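Side-chain contacts in putative aldo/keto reductase (Salmonella enterica subsp. enterica serovar Typhimurium, PDB 4R9O), which probably acts as an NADP-dependent oxidoreductase of the aldo/keto reductase family, built on a TIM barrel: residues P228-L233 against S243-V248; S234-E239 against W288-K293; V248-I253 against R273-A278. All blocks are in the same frame, centred on the assembly; numbering follows the deposited sequence. Where two conformers were deposited one is given.

Contact 1: residues P228-L233 against S243-V248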
loop_
_atom_site.group_PDB
_atom_site.type_symbol
_atom_site.label_atom_id
_atom_site.label_comp_id
_atom_site.label_asym_id
_atom_site.label_seq_id
_atom_site.Cartn_x
_atom_site.Cartn_y
_atom_site.Cartn_z
ATOM N N PRO C 228 -14.481 -19.458 -10.551
ATOM C CA PRO C 228 -14.011 -20.594 -9.739
ATOM C C PRO C 228 -14.433 -20.496 -8.263
ATOM O O PRO C 228 -14.697 -21.529 -7.642
ATOM C CB PRO C 228 -12.487 -20.523 -9.876
ATOM C CG PRO C 228 -12.256 -19.803 -11.160
ATOM C CD PRO C 228 -13.365 -18.785 -11.245
ATOM N N LEU C 229 -14.510 -19.282 -7.720
ATOM C CA LEU C 229 -14.963 -19.104 -6.341
ATOM C C LEU C 229 -16.441 -19.456 -6.232
ATOM O O LEU C 229 -16.878 -20.138 -5.299
ATOM C CB LEU C 229 -14.726 -17.669 -5.860
ATOM C CG LEU C 229 -15.670 -17.222 -4.736
ATOM C CD1 LEU C 229 -15.327 -17.898 -3.420
ATOM C CD2 LEU C 229 -15.708 -15.704 -4.591
ATOM N N ARG C 230 -17.211 -18.985 -7.200
ATOM C CA ARG C 230 -18.625 -19.292 -7.272
ATOM C C ARG C 230 -18.860 -20.796 -7.144
ATOM O O ARG C 230 -19.823 -21.243 -6.525
ATOM C CB ARG C 230 -19.195 -18.763 -8.582
ATOM C CG ARG C 230 -20.593 -19.213 -8.854
ATOM C CD ARG C 230 -21.128 -18.584 -10.114
ATOM N NE ARG C 230 -22.400 -19.187 -10.483
ATOM C CZ ARG C 230 -23.055 -18.909 -11.599
ATOM N NH1 ARG C 230 -24.208 -19.514 -11.854
ATOM N NH2 ARG C 230 -22.551 -18.033 -12.462
ATOM N N GLN C 231 -17.935 -21.567 -7.701
ATOM C CA GLN C 231 -18.017 -23.026 -7.689
ATOM C C GLN C 231 -17.586 -23.659 -6.358
ATOM O O GLN C 231 -17.988 -24.782 -6.065
ATOM C CB GLN C 231 -17.211 -23.604 -8.856
ATOM C CG GLN C 231 -17.666 -23.027 -10.191
ATOM C CD GLN C 231 -16.833 -23.471 -11.374
ATOM O OE1 GLN C 231 -15.937 -24.308 -11.248
ATOM N NE2 GLN C 231 -17.123 -22.899 -12.542
ATOM N N GLU C 232 -16.813 -22.945 -5.542
ATOM C CA GLU C 232 -16.537 -23.421 -4.185
ATOM C C GLU C 232 -17.748 -23.175 -3.278
ATOM O O GLU C 232 -18.013 -23.950 -2.358
ATOM C CB GLU C 232 -15.289 -22.754 -3.599
ATOM C CG GLU C 232 -14.392 -23.672 -2.757
ATOM C CD GLU C 232 -14.914 -23.898 -1.344
ATOM O OE1 GLU C 232 -15.775 -23.112 -0.888
ATOM O OE2 GLU C 232 -14.454 -24.859 -0.685
ATOM N N LEU C 233 -18.482 -22.099 -3.538
ATOM C CA LEU C 233 -19.751 -21.872 -2.857
ATOM C C LEU C 233 -20.765 -22.980 -3.220
ATOM O O LEU C 233 -21.606 -23.354 -2.400
ATOM C CB LEU C 233 -20.313 -20.489 -3.212
ATOM C CG LEU C 233 -19.753 -19.276 -2.449
ATOM C CD1 LEU C 233 -19.958 -17.972 -3.239
ATOM C CD2 LEU C 233 -20.414 -19.162 -1.091
ATOM N N SER C 243 -30.459 -24.831 -1.854
ATOM C CA SER C 243 -31.002 -24.692 -3.199
ATOM C C SER C 243 -30.102 -23.906 -4.156
ATOM O O SER C 243 -30.134 -24.121 -5.373
ATOM C CB SER C 243 -32.371 -24.020 -3.126
ATOM O OG SER C 243 -32.712 -23.432 -4.369
ATOM N N SER C 244 -29.299 -22.998 -3.610
ATOM C CA SER C 244 -28.526 -22.081 -4.436
ATOM C C SER C 244 -27.365 -21.495 -3.649
ATOM O O SER C 244 -27.313 -21.625 -2.426
ATOM C CB SER C 244 -29.421 -20.961 -4.955
ATOM O OG SER C 244 -29.885 -20.161 -3.881
ATOM N N ILE C 245 -26.435 -20.844 -4.337
ATOM C CA ILE C 245 -25.288 -20.276 -3.637
ATOM C C ILE C 245 -25.634 -18.956 -2.953
ATOM O O ILE C 245 -24.966 -18.573 -1.999
ATOM C CB ILE C 245 -24.085 -20.068 -4.579
ATOM C CG1 ILE C 245 -24.405 -19.040 -5.660
ATOM C CG2 ILE C 245 -23.664 -21.390 -5.205
ATOM C CD1 ILE C 245 -23.227 -18.703 -6.541
ATOM N N GLU C 246 -26.671 -18.265 -3.427
ATOM C CA GLU C 246 -27.112 -17.028 -2.776
ATOM C C GLU C 246 -27.449 -17.300 -1.324
ATOM O O GLU C 246 -27.151 -16.499 -0.446
ATOM C CB GLU C 246 -28.340 -16.420 -3.469
ATOM C CG GLU C 246 -28.130 -15.985 -4.902
ATOM C CD GLU C 246 -28.557 -17.050 -5.898
ATOM O OE1 GLU C 246 -28.139 -18.218 -5.740
ATOM O OE2 GLU C 246 -29.314 -16.716 -6.835
ATOM N N GLN C 247 -28.095 -18.439 -1.084
ATOM C CA GLN C 247 -28.424 -18.855 0.274
ATOM C C GLN C 247 -27.195 -18.995 1.142
ATOM O O GLN C 247 -27.208 -18.626 2.311
ATOM C CB GLN C 247 -29.173 -20.178 0.257
ATOM C CG GLN C 247 -30.595 -20.011 -0.096
ATOM C CD GLN C 247 -31.258 -21.314 -0.434
ATOM O OE1 GLN C 247 -32.138 -21.364 -1.289
ATOM N NE2 GLN C 247 -30.837 -22.386 0.236
ATOM N N VAL C 248 -26.145 -19.563 0.565
ATOM C CA VAL C 248 -24.904 -19.781 1.298
ATOM C C VAL C 248 -24.270 -18.435 1.658
ATOM O O VAL C 248 -23.897 -18.213 2.801
ATOM C CB VAL C 248 -23.918 -20.647 0.487
ATOM C CG1 VAL C 248 -22.612 -20.859 1.265
ATOM C CG2 VAL C 248 -24.564 -21.990 0.140
#
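Ile245 meets Arg230 and Leu233 with two different branches, and its first torsion sorts them. With chi1 at 64°, CG1 lies between the backbone N and the carbonyl carbon, and CD1 reaches on to Arg230. The same torsion leaves CG2 beside the backbone N, where it faces the Leu233 backbone. Both segments belong to the TIM barrel of the aldo/keto reductases. Helix 227-240 and helix 245-254 follow each other in the chain and pack here by van der Waals contact, with no hydrogen bond across. The backbones come close: the CA atoms of Leu233 and Ile245 are 5.8 Å apart.

Arg230 runs extended from CG to NE and crosses the Ile245 side chain at about a right angle. Its aliphatic part does the touching, with Arg230 CG 3.5 Å from CD1 of Ile245. The polar end has work elsewhere: NH2 forms a salt bridge with Asp29 of the second subunit. One side chain thus serves the helix pair at its stem and the subunit interface at its tip. Phe221 of helix 219-222 touches both Arg230 and Ile245.

Leu233 is buried and offers two surfaces. Its CB lies 4.0 Å from CG2 of Ile245. Ile245 CG2 also rests 3.9 Å from the carbonyl carbon of Leu233. Further out, Leu233 slides past Val248 in the opposite direction. Leu233 also packs on Leu220, a probable NADP(+)-binding residue, which places this apolar contact beside the probable cofactor site. Ile291 of helix 285-296 touches Leu233 as well. Between Leu233 and Val248 the closest pair is methyl on methyl, Leu233 CD2 to Val248 CG1 at 3.6 Å.

Contact 2: residues S234-E239 against W288-K293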
loop_
_atom_site.group_PDB
_atom_site.type_symbol
_atom_site.label_atom_id
_atom_site.label_comp_id
_atom_site.label_asym_id
_atom_site.label_seq_id
_atom_site.Cartn_x
_atom_site.Cartn_y
_atom_site.Cartn_z
ATOM N N SER C 234 -20.669 -23.508 -4.439
ATOM C CA SER C 234 -21.577 -24.565 -4.888
ATOM C C SER C 234 -21.281 -25.882 -4.185
ATOM O O SER C 234 -22.181 -26.691 -3.969
ATOM C CB SER C 234 -21.490 -24.764 -6.402
ATOM O OG SER C 234 -22.015 -23.647 -7.089
ATOM N N VAL C 235 -20.014 -26.093 -3.837
ATOM C CA VAL C 235 -19.611 -27.285 -3.097
ATOM C C VAL C 235 -20.182 -27.254 -1.681
ATOM O O VAL C 235 -20.702 -28.248 -1.168
ATOM C CB VAL C 235 -18.074 -27.413 -3.023
ATOM C CG1 VAL C 235 -17.681 -28.649 -2.222
ATOM C CG2 VAL C 235 -17.477 -27.462 -4.423
ATOM N N ILE C 236 -20.076 -26.095 -1.045
ATOM C CA ILE C 236 -20.606 -25.925 0.296
ATOM C C ILE C 236 -22.134 -25.916 0.287
ATOM O O ILE C 236 -22.773 -26.408 1.225
ATOM C CB ILE C 236 -20.036 -24.651 0.940
ATOM C CG1 ILE C 236 -18.565 -24.902 1.275
ATOM C CG2 ILE C 236 -20.820 -24.256 2.173
ATOM C CD1 ILE C 236 -17.830 -23.723 1.778
ATOM N N ALA C 237 -22.719 -25.399 -0.787
ATOM C CA ALA C 237 -24.167 -25.476 -0.967
ATOM C C ALA C 237 -24.620 -26.931 -0.945
ATOM O O ALA C 237 -25.524 -27.294 -0.188
ATOM C CB ALA C 237 -24.590 -24.807 -2.258
ATOM N N GLN C 238 -23.980 -27.764 -1.763
ATOM C CA GLN C 238 -24.307 -29.194 -1.809
ATOM C C GLN C 238 -24.187 -29.843 -0.437
ATOM O O GLN C 238 -25.054 -30.617 -0.035
ATOM C CB GLN C 238 -23.410 -29.928 -2.807
ATOM C CG GLN C 238 -23.659 -29.547 -4.258
ATOM C CD GLN C 238 -22.718 -30.255 -5.223
ATOM O OE1 GLN C 238 -21.614 -30.663 -4.849
ATOM N NE2 GLN C 238 -23.154 -30.410 -6.471
ATOM N N GLU C 239 -23.119 -29.513 0.284
ATOM C CA GLU C 239 -22.924 -30.021 1.641
ATOM C C GLU C 239 -24.087 -29.654 2.558
ATOM O O GLU C 239 -24.427 -30.405 3.463
ATOM C CB GLU C 239 -21.623 -29.477 2.237
ATOM C CG GLU C 239 -20.359 -29.981 1.567
ATOM C CD GLU C 239 -19.107 -29.353 2.153
ATOM O OE1 GLU C 239 -18.001 -29.699 1.691
ATOM O OE2 GLU C 239 -19.231 -28.513 3.072
ATOM N N TRP C 288 -17.729 -21.488 7.163
ATOM C CA TRP C 288 -17.611 -20.038 7.111
ATOM C C TRP C 288 -16.183 -19.654 6.743
ATOM O O TRP C 288 -15.958 -18.765 5.931
ATOM C CB TRP C 288 -18.008 -19.400 8.451
ATOM C CG TRP C 288 -18.118 -17.892 8.396
ATOM C CD1 TRP C 288 -19.249 -17.163 8.166
ATOM C CD2 TRP C 288 -17.061 -16.935 8.573
ATOM N NE1 TRP C 288 -18.965 -15.819 8.178
ATOM C CE2 TRP C 288 -17.627 -15.651 8.432
ATOM C CE3 TRP C 288 -15.691 -17.039 8.840
ATOM C CZ2 TRP C 288 -16.873 -14.478 8.541
ATOM C CZ3 TRP C 288 -14.944 -15.876 8.961
ATOM C CH2 TRP C 288 -15.535 -14.609 8.808
ATOM N N PHE C 289 -15.213 -20.335 7.336
ATOM C CA PHE C 289 -13.819 -19.971 7.116
ATOM C C PHE C 289 -13.327 -20.425 5.745
ATOM O O PHE C 289 -12.522 -19.736 5.105
ATOM C CB PHE C 289 -12.946 -20.524 8.242
ATOM C CG PHE C 289 -12.930 -19.636 9.462
ATOM C CD1 PHE C 289 -12.133 -18.504 9.494
ATOM C CD2 PHE C 289 -13.734 -19.914 10.557
ATOM C CE1 PHE C 289 -12.123 -17.671 10.599
ATOM C CE2 PHE C 289 -13.721 -19.085 11.674
ATOM C CZ PHE C 289 -12.917 -17.968 11.691
ATOM N N ARG C 290 -13.841 -21.559 5.287
ATOM C CA ARG C 290 -13.567 -22.038 3.936
ATOM C C ARG C 290 -14.057 -21.039 2.896
ATOM O O ARG C 290 -13.373 -20.771 1.909
ATOM C CB ARG C 290 -14.229 -23.391 3.685
ATOM C CG ARG C 290 -13.271 -24.545 3.565
ATOM C CD ARG C 290 -13.948 -25.710 2.850
ATOM N NE ARG C 290 -15.086 -26.221 3.610
ATOM C CZ ARG C 290 -16.013 -27.039 3.119
ATOM N NH1 ARG C 290 -17.007 -27.451 3.893
ATOM N NH2 ARG C 290 -15.946 -27.446 1.856
ATOM N N ILE C 291 -15.256 -20.512 3.114
ATOM C CA ILE C 291 -15.789 -19.432 2.291
ATOM C C ILE C 291 -14.894 -18.197 2.296
ATOM O O ILE C 291 -14.532 -17.680 1.241
ATOM C CB ILE C 291 -17.179 -19.009 2.754
ATOM C CG1 ILE C 291 -18.151 -20.142 2.504
ATOM C CG2 ILE C 291 -17.654 -17.799 1.952
ATOM C CD1 ILE C 291 -18.135 -20.505 1.079
ATOM N N ARG C 292 -14.559 -17.723 3.490
ATOM C CA ARG C 292 -13.692 -16.555 3.632
ATOM C C ARG C 292 -12.427 -16.708 2.794
ATOM O O ARG C 292 -12.056 -15.804 2.041
ATOM C CB ARG C 292 -13.324 -16.331 5.101
ATOM C CG ARG C 292 -12.265 -15.246 5.316
ATOM C CD ARG C 292 -11.784 -15.222 6.754
ATOM N NE ARG C 292 -10.649 -14.316 6.947
ATOM C CZ ARG C 292 -10.752 -13.066 7.398
ATOM N NH1 ARG C 292 -11.942 -12.565 7.708
ATOM N NH2 ARG C 292 -9.666 -12.311 7.540
ATOM N N LYS C 293 -11.792 -17.870 2.921
ATOM C CA LYS C 293 -10.506 -18.142 2.296
ATOM C C LYS C 293 -10.618 -18.319 0.782
ATOM O O LYS C 293 -9.747 -17.886 0.032
ATOM C CB LYS C 293 -9.876 -19.382 2.938
ATOM C CG LYS C 293 -9.548 -19.169 4.415
ATOM C CD LYS C 293 -8.969 -20.414 5.074
ATOM C CE LYS C 293 -8.564 -20.122 6.522
ATOM N NZ LYS C 293 -7.940 -21.293 7.182
#
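Ile236 and Ile291 form the tight, buried part of this contact, and Glu239 with Arg290 forms its outer part. The two isoleucine side chains cross obliquely. Their CD1 methyls are 3.3 Å apart, a short approach for two methyl carbons. Both isoleucines are buried. Trp252 and Leu233 also touch Ile291.

Helix 227-240 and helix 285-296 run nearly antiparallel here, at 166°, with 11.0 Å between the axes of the short segments. The second is the C-terminal helix of the aldo/keto reductase barrel chain.

Toward solvent the spacing is bridged by charge. Arg290 bends at chi3 and grips the exposed Glu239 end-on. Arg290 NH1 donates to the syn lone pair of Glu239 OE2 at 2.6 Å. Arg290 NH2 donates to Glu239 OE1 at 3.1 Å and meets it 28° out of the carboxylate plane. The carboxylate and guanidinium planes are 37° apart. Gln287 gives Glu239 OE2 a second hydrogen bond. Ile236 CG1 lies over one face of the guanidinium, offset toward its rim, 3.7 Å from Arg290 NH2.

Contact 3: residues V248-I253 against R273-A278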
loop_
_atom_site.group_PDB
_atom_site.type_symbol
_atom_site.label_atom_id
_atom_site.label_comp_id
_atom_site.label_asym_id
_atom_site.label_seq_id
_atom_site.Cartn_x
_atom_site.Cartn_y
_atom_site.Cartn_z
ATOM N N VAL C 248 -26.145 -19.563 0.565
ATOM C CA VAL C 248 -24.904 -19.781 1.298
ATOM C C VAL C 248 -24.270 -18.435 1.658
ATOM O O VAL C 248 -23.897 -18.213 2.801
ATOM C CB VAL C 248 -23.918 -20.647 0.487
ATOM C CG1 VAL C 248 -22.612 -20.859 1.265
ATOM C CG2 VAL C 248 -24.564 -21.990 0.140
ATOM N N VAL C 249 -24.181 -17.530 0.688
ATOM C CA VAL C 249 -23.617 -16.201 0.935
ATOM C C VAL C 249 -24.414 -15.435 1.998
ATOM O O VAL C 249 -23.833 -14.852 2.906
ATOM C CB VAL C 249 -23.565 -15.361 -0.353
ATOM C CG1 VAL C 249 -23.128 -13.926 -0.047
ATOM C CG2 VAL C 249 -22.641 -16.015 -1.375
ATOM N N TYR C 250 -25.742 -15.431 1.894
ATOM C CA TYR C 250 -26.563 -14.754 2.906
ATOM C C TYR C 250 -26.347 -15.369 4.299
ATOM O O TYR C 250 -26.273 -14.653 5.303
ATOM C CB TYR C 250 -28.051 -14.803 2.524
ATOM C CG TYR C 250 -28.428 -13.859 1.390
ATOM C CD1 TYR C 250 -28.005 -12.533 1.390
ATOM C CD2 TYR C 250 -29.197 -14.299 0.320
ATOM C CE1 TYR C 250 -28.349 -11.668 0.346
ATOM C CE2 TYR C 250 -29.539 -13.452 -0.724
ATOM C CZ TYR C 250 -29.116 -12.139 -0.708
ATOM O OH TYR C 250 -29.468 -11.310 -1.751
ATOM N N ALA C 251 -26.250 -16.696 4.352
ATOM C CA ALA C 251 -26.040 -17.409 5.608
ATOM C C ALA C 251 -24.697 -17.009 6.207
ATOM O O ALA C 251 -24.563 -16.851 7.419
ATOM C CB ALA C 251 -26.113 -18.924 5.385
ATOM N N TRP C 252 -23.715 -16.810 5.332
ATOM C CA TRP C 252 -22.366 -16.409 5.719
ATOM C C TRP C 252 -22.361 -15.040 6.398
ATOM O O TRP C 252 -21.653 -14.818 7.386
ATOM C CB TRP C 252 -21.465 -16.391 4.480
ATOM C CG TRP C 252 -20.010 -16.122 4.742
ATOM C CD1 TRP C 252 -19.033 -17.052 4.952
ATOM C CD2 TRP C 252 -19.363 -14.841 4.797
ATOM N NE1 TRP C 252 -17.822 -16.433 5.150
ATOM C CE2 TRP C 252 -17.996 -15.074 5.060
ATOM C CE3 TRP C 252 -19.812 -13.518 4.674
ATOM C CZ2 TRP C 252 -17.068 -14.039 5.183
ATOM C CZ3 TRP C 252 -18.884 -12.482 4.798
ATOM C CH2 TRP C 252 -17.530 -12.753 5.055
ATOM N N ILE C 253 -23.146 -14.123 5.837
ATOM C CA ILE C 253 -23.303 -12.774 6.370
ATOM C C ILE C 253 -24.063 -12.781 7.701
ATOM O O ILE C 253 -23.673 -12.109 8.660
ATOM C CB ILE C 253 -24.049 -11.880 5.353
ATOM C CG1 ILE C 253 -23.155 -11.589 4.144
ATOM C CG2 ILE C 253 -24.526 -10.584 5.997
ATOM C CD1 ILE C 253 -23.871 -10.841 3.037
ATOM N N ARG C 273 -37.466 -15.069 -2.266
ATOM C CA ARG C 273 -37.837 -16.281 -1.541
ATOM C C ARG C 273 -36.610 -17.139 -1.278
ATOM O O ARG C 273 -36.429 -17.671 -0.181
ATOM C CB ARG C 273 -38.884 -17.074 -2.327
ATOM C CG ARG C 273 -39.414 -18.306 -1.620
ATOM C CD ARG C 273 -40.529 -18.965 -2.420
ATOM N NE ARG C 273 -41.633 -18.045 -2.690
ATOM C CZ ARG C 273 -42.076 -17.732 -3.905
ATOM N NH1 ARG C 273 -41.518 -18.269 -4.981
ATOM N NH2 ARG C 273 -43.084 -16.883 -4.042
ATOM N N ALA C 274 -35.751 -17.247 -2.287
ATOM C CA ALA C 274 -34.528 -18.033 -2.172
ATOM C C ALA C 274 -33.526 -17.375 -1.237
ATOM O O ALA C 274 -32.577 -18.005 -0.800
ATOM C CB ALA C 274 -33.903 -18.251 -3.544
ATOM N N ALA C 275 -33.723 -16.100 -0.938
ATOM C CA ALA C 275 -32.851 -15.421 0.003
ATOM C C ALA C 275 -33.252 -15.770 1.431
ATOM O O ALA C 275 -32.408 -16.034 2.281
ATOM C CB ALA C 275 -32.899 -13.916 -0.215
ATOM N N LEU C 276 -34.555 -15.782 1.679
ATOM C CA LEU C 276 -35.082 -15.940 3.027
ATOM C C LEU C 276 -34.805 -17.317 3.610
ATOM O O LEU C 276 -34.812 -17.493 4.825
ATOM C CB LEU C 276 -36.583 -15.661 3.031
ATOM C CG LEU C 276 -36.949 -14.346 2.336
ATOM C CD1 LEU C 276 -38.446 -14.089 2.386
ATOM C CD2 LEU C 276 -36.164 -13.174 2.937
ATOM N N GLU C 277 -34.552 -18.290 2.741
ATOM C CA GLU C 277 -34.253 -19.649 3.176
ATOM C C GLU C 277 -32.901 -19.752 3.896
ATOM O O GLU C 277 -32.607 -20.768 4.529
ATOM C CB GLU C 277 -34.289 -20.603 1.978
ATOM C CG GLU C 277 -35.673 -20.733 1.345
ATOM C CD GLU C 277 -35.711 -21.712 0.184
ATOM O OE1 GLU C 277 -36.808 -21.922 -0.378
ATOM O OE2 GLU C 277 -34.649 -22.268 -0.168
ATOM N N ALA C 278 -32.083 -18.703 3.808
ATOM C CA ALA C 278 -30.789 -18.700 4.487
ATOM C C ALA C 278 -30.936 -18.720 6.009
ATOM O O ALA C 278 -30.053 -19.214 6.705
ATOM C CB ALA C 278 -29.960 -17.502 4.051
#
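Tyr250 and Ala278 fit together as a bump against the root of a side chain. The Ala278 methyl is the bump, pointing at helix 245-254. It settles where the Tyr250 side chain leaves the helix: Ala278 CB is 3.6 Å from Tyr250 CB. Beside that spot the methyl nears the backbone, and Ala278 CB is 3.8 Å from Ala251 N. This is helix packing on the outside of the TIM barrel. Helix 245-254 meets residues 273-278, which run from helix 269-276 into a 3-10 segment, with strand 261-264 between them in the chain.

Small residues allow a close approach: the CA atoms of Ala251 and Ala278 are 5.0 Å apart. The Ala251 methyl lies next to the Ala278 methyl, with 4.3 Å between the two CB atoms.

The larger projection is the Tyr250 ring. Chi1 of -74° sets CG beside the backbone N, and the ring extends past Ala278 to Ala275. The ring lies close against the short Ala275 side chain. Pro262 and Ile264 of strand 261-264 also touch Tyr250, and Cys214 of the probable NADP(+) site lies nearby. The Ala275 methyl approaches the ring obliquely, Ala275 CB being 3.4 Å from CE2 of Tyr250.

The three contacts form a continuous patch on one side of the aldo/keto reductase barrel. Centres of contacts 1 and 2 are about 7 Å apart, those of 1 and 3 about 11 Å, those of 2 and 3 about 13 Å. Contacts 1 and 2 share helix 227-240. Contacts 1 and 3 share helix 245-254 and Val248. Contact 1 closes before contact 3 opens, and both segments of contact 3 fall between those of contact 2. A hydrogen bond from Trp288 NE1 to Trp252 O joins helices 285-296 and 245-254. The helices pack against one another, and contacts 1 and 3 lie next to residues of the probable cofactor site.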